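Local coordinates for protein alpha-galactosidase (Lactobacillus brevis, PDB 3MI6) that probably hydrolyses terminal, non-reducing alpha-D-galactose residues from alpha-D-galactosides such as galactose oligosaccharides, galactomannans and galactolipids, at residues Glu455-Leu460 with Tyr509-Arg514. Numbering follows the deposited sequence.
Sequences EVVDYL and YQLYAR
Val457 points one methyl, CG1, at the helix of Tyr509-Arg514 and is the centre of the packed part. Because CG1 lies anti to the backbone N (chi1 179°), it reaches across to the turn made by Gln510 and Leu511. Val457 CG1 sits 4.0 Å from Gln510 CB and 4.2 Å from Leu511 CG. Leu511 also touches the next turn of the facing helix, with its CD1 4.0 Å from Leu460 CB. Val457, Leu460 and Leu511 are buried.

The other side is polar and nearer solvent. Asp458 is exposed, and Arg514 extends across to it from helix 500-518. NH1 and NH2 of Arg514 both donate to the single oxygen OD1 of Asp458, at 2.8 and 2.9 Å. The acceptor lies near the guanidinium plane, but the carboxylate is turned 82° to that plane. Both bonds are bent. Arg514 NH1 also lies 3.6 Å from Val457 CG1. An alanine here would probably leave Asp458 without its cationic partner and uncover the Val457 methyl. Arg514 also makes a cation-pi contact with Phe461.

The axes of 455-460 and 509-514 come within 9.8 Å and run 34° from parallel. Helices 454-471 and 500-518 are neighbours on the outside of the TIM barrel, each leading into the next of the adjacent parallel strands 475-478 and 523-526. Inward, Leu511 lies beside Trp478, a predicted substrate-binding residue on strand 475-478.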
loop_
_atom_site.group_PDB
_atom_site.type_symbol
_atom_site.label_atom_id
_atom_site.label_comp_id
_atom_site.label_asym_id
_atom_site.label_seq_id
_atom_site.Cartn_x
_atom_site.Cartn_y
_atom_site.Cartn_z
ATOM N N GLU D 455 49.502 8.651 24.999
ATOM C CA GLU D 455 49.872 8.340 26.375
ATOM C C GLU D 455 48.759 7.529 27.032
ATOM O O GLU D 455 49.008 6.668 27.868
ATOM C CB GLU D 455 50.234 9.602 27.193
ATOM C CG GLU D 455 49.127 10.655 27.368
ATOM C CD GLU D 455 49.218 11.829 26.368
ATOM O OE1 GLU D 455 49.634 11.617 25.196
ATOM O OE2 GLU D 455 48.854 12.966 26.759
ATOM N N VAL D 456 47.526 7.801 26.631
ATOM C CA VAL D 456 46.378 7.104 27.192
ATOM C C VAL D 456 46.340 5.636 26.773
ATOM O O VAL D 456 46.126 4.756 27.607
ATOM C CB VAL D 456 45.059 7.799 26.811
ATOM C CG1 VAL D 456 43.865 6.990 27.287
ATOM C CG2 VAL D 456 45.024 9.197 27.397
ATOM N N VAL D 457 46.559 5.370 25.491
ATOM C CA VAL D 457 46.567 4.000 24.988
ATOM C C VAL D 457 47.651 3.152 25.680
ATOM O O VAL D 457 47.409 1.991 26.032
ATOM C CB VAL D 457 46.679 3.963 23.428
ATOM C CG1 VAL D 457 46.708 2.548 22.915
ATOM C CG2 VAL D 457 45.505 4.691 22.798
ATOM N N ASP D 458 48.822 3.760 25.906
ATOM C CA ASP D 458 49.958 3.095 26.565
ATOM C C ASP D 458 49.639 2.693 27.992
ATOM O O ASP D 458 49.990 1.603 28.437
ATOM C CB ASP D 458 51.190 3.994 26.574
ATOM C CG ASP D 458 51.838 4.134 25.201
ATOM O OD1 ASP D 458 51.584 3.289 24.301
ATOM O OD2 ASP D 458 52.618 5.105 25.037
ATOM N N TYR D 459 48.974 3.593 28.705
ATOM C CA TYR D 459 48.574 3.351 30.081
ATOM C C TYR D 459 47.559 2.223 30.155
ATOM O O TYR D 459 47.592 1.400 31.076
ATOM C CB TYR D 459 48.002 4.630 30.700
ATOM C CG TYR D 459 47.409 4.452 32.079
ATOM C CD1 TYR D 459 48.217 4.428 33.213
ATOM C CD2 TYR D 459 46.042 4.322 32.250
ATOM C CE1 TYR D 459 47.669 4.265 34.492
ATOM C CE2 TYR D 459 45.490 4.160 33.508
ATOM C CZ TYR D 459 46.305 4.134 34.627
ATOM O OH TYR D 459 45.742 3.970 35.870
ATOM N N LEU D 460 46.656 2.185 29.178
ATOM C CA LEU D 460 45.614 1.175 29.177
ATOM C C LEU D 460 46.179 -0.169 28.744
ATOM O O LEU D 460 45.894 -1.194 29.366
ATOM C CB LEU D 460 44.448 1.596 28.288
ATOM C CG LEU D 460 43.685 2.806 28.825
ATOM C CD1 LEU D 460 42.626 3.253 27.836
ATOM C CD2 LEU D 460 43.074 2.497 30.166
ATOM N N TYR D 509 41.236 1.343 18.041
ATOM C CA TYR D 509 41.879 0.310 17.236
ATOM C C TYR D 509 43.310 0.059 17.707
ATOM O O TYR D 509 43.732 -1.088 17.867
ATOM C CB TYR D 509 41.854 0.641 15.749
ATOM C CG TYR D 509 40.467 0.678 15.181
ATOM C CD1 TYR D 509 39.471 -0.132 15.697
ATOM C CD2 TYR D 509 40.150 1.516 14.134
ATOM C CE1 TYR D 509 38.197 -0.117 15.189
ATOM C CE2 TYR D 509 38.862 1.549 13.619
ATOM C CZ TYR D 509 37.888 0.724 14.154
ATOM O OH TYR D 509 36.602 0.741 13.646
ATOM N N GLN D 510 44.053 1.133 17.937
ATOM C CA GLN D 510 45.387 1.016 18.519
ATOM C C GLN D 510 45.373 0.032 19.688
ATOM O O GLN D 510 46.194 -0.879 19.760
ATOM C CB GLN D 510 45.896 2.390 18.991
ATOM C CG GLN D 510 46.718 3.173 17.961
ATOM C CD GLN D 510 47.857 2.339 17.397
ATOM O OE1 GLN D 510 48.892 2.125 18.067
ATOM N NE2 GLN D 510 47.670 1.843 16.164
ATOM N N LEU D 511 44.429 0.212 20.603
ATOM C CA LEU D 511 44.409 -0.604 21.809
ATOM C C LEU D 511 44.070 -2.058 21.502
ATOM O O LEU D 511 44.651 -2.976 22.083
ATOM C CB LEU D 511 43.416 -0.049 22.822
ATOM C CG LEU D 511 43.834 -0.118 24.290
ATOM C CD1 LEU D 511 42.603 -0.047 25.154
ATOM C CD2 LEU D 511 44.623 -1.370 24.605
ATOM N N TYR D 512 43.121 -2.268 20.601
ATOM C CA TYR D 512 42.710 -3.616 20.257
ATOM C C TYR D 512 43.819 -4.232 19.460
ATOM O O TYR D 512 44.040 -5.438 19.511
ATOM C CB TYR D 512 41.457 -3.594 19.383
ATOM C CG TYR D 512 40.158 -3.869 20.095
ATOM C CD1 TYR D 512 39.235 -2.860 20.301
ATOM C CD2 TYR D 512 39.848 -5.146 20.539
ATOM C CE1 TYR D 512 38.039 -3.109 20.946
ATOM C CE2 TYR D 512 38.664 -5.412 21.180
ATOM C CZ TYR D 512 37.756 -4.395 21.381
ATOM O OH TYR D 512 36.561 -4.664 22.026
ATOM N N ALA D 513 44.505 -3.404 18.688
ATOM C CA ALA D 513 45.534 -3.920 17.808
ATOM C C ALA D 513 46.697 -4.452 18.633
ATOM O O ALA D 513 47.238 -5.512 18.342
ATOM C CB ALA D 513 45.992 -2.854 16.828
ATOM N N ARG D 514 47.070 -3.729 19.682
ATOM C CA ARG D 514 48.226 -4.117 20.472
ATOM C C ARG D 514 47.919 -5.259 21.425
ATOM O O ARG D 514 48.752 -6.134 21.634
ATOM C CB ARG D 514 48.804 -2.910 21.205
ATOM C CG ARG D 514 49.551 -1.971 20.266
ATOM C CD ARG D 514 49.741 -0.600 20.869
ATOM N NE ARG D 514 50.701 -0.584 21.968
ATOM C CZ ARG D 514 50.868 0.460 22.770
ATOM N NH1 ARG D 514 50.131 1.548 22.587
ATOM N NH2 ARG D 514 51.762 0.419 23.752
#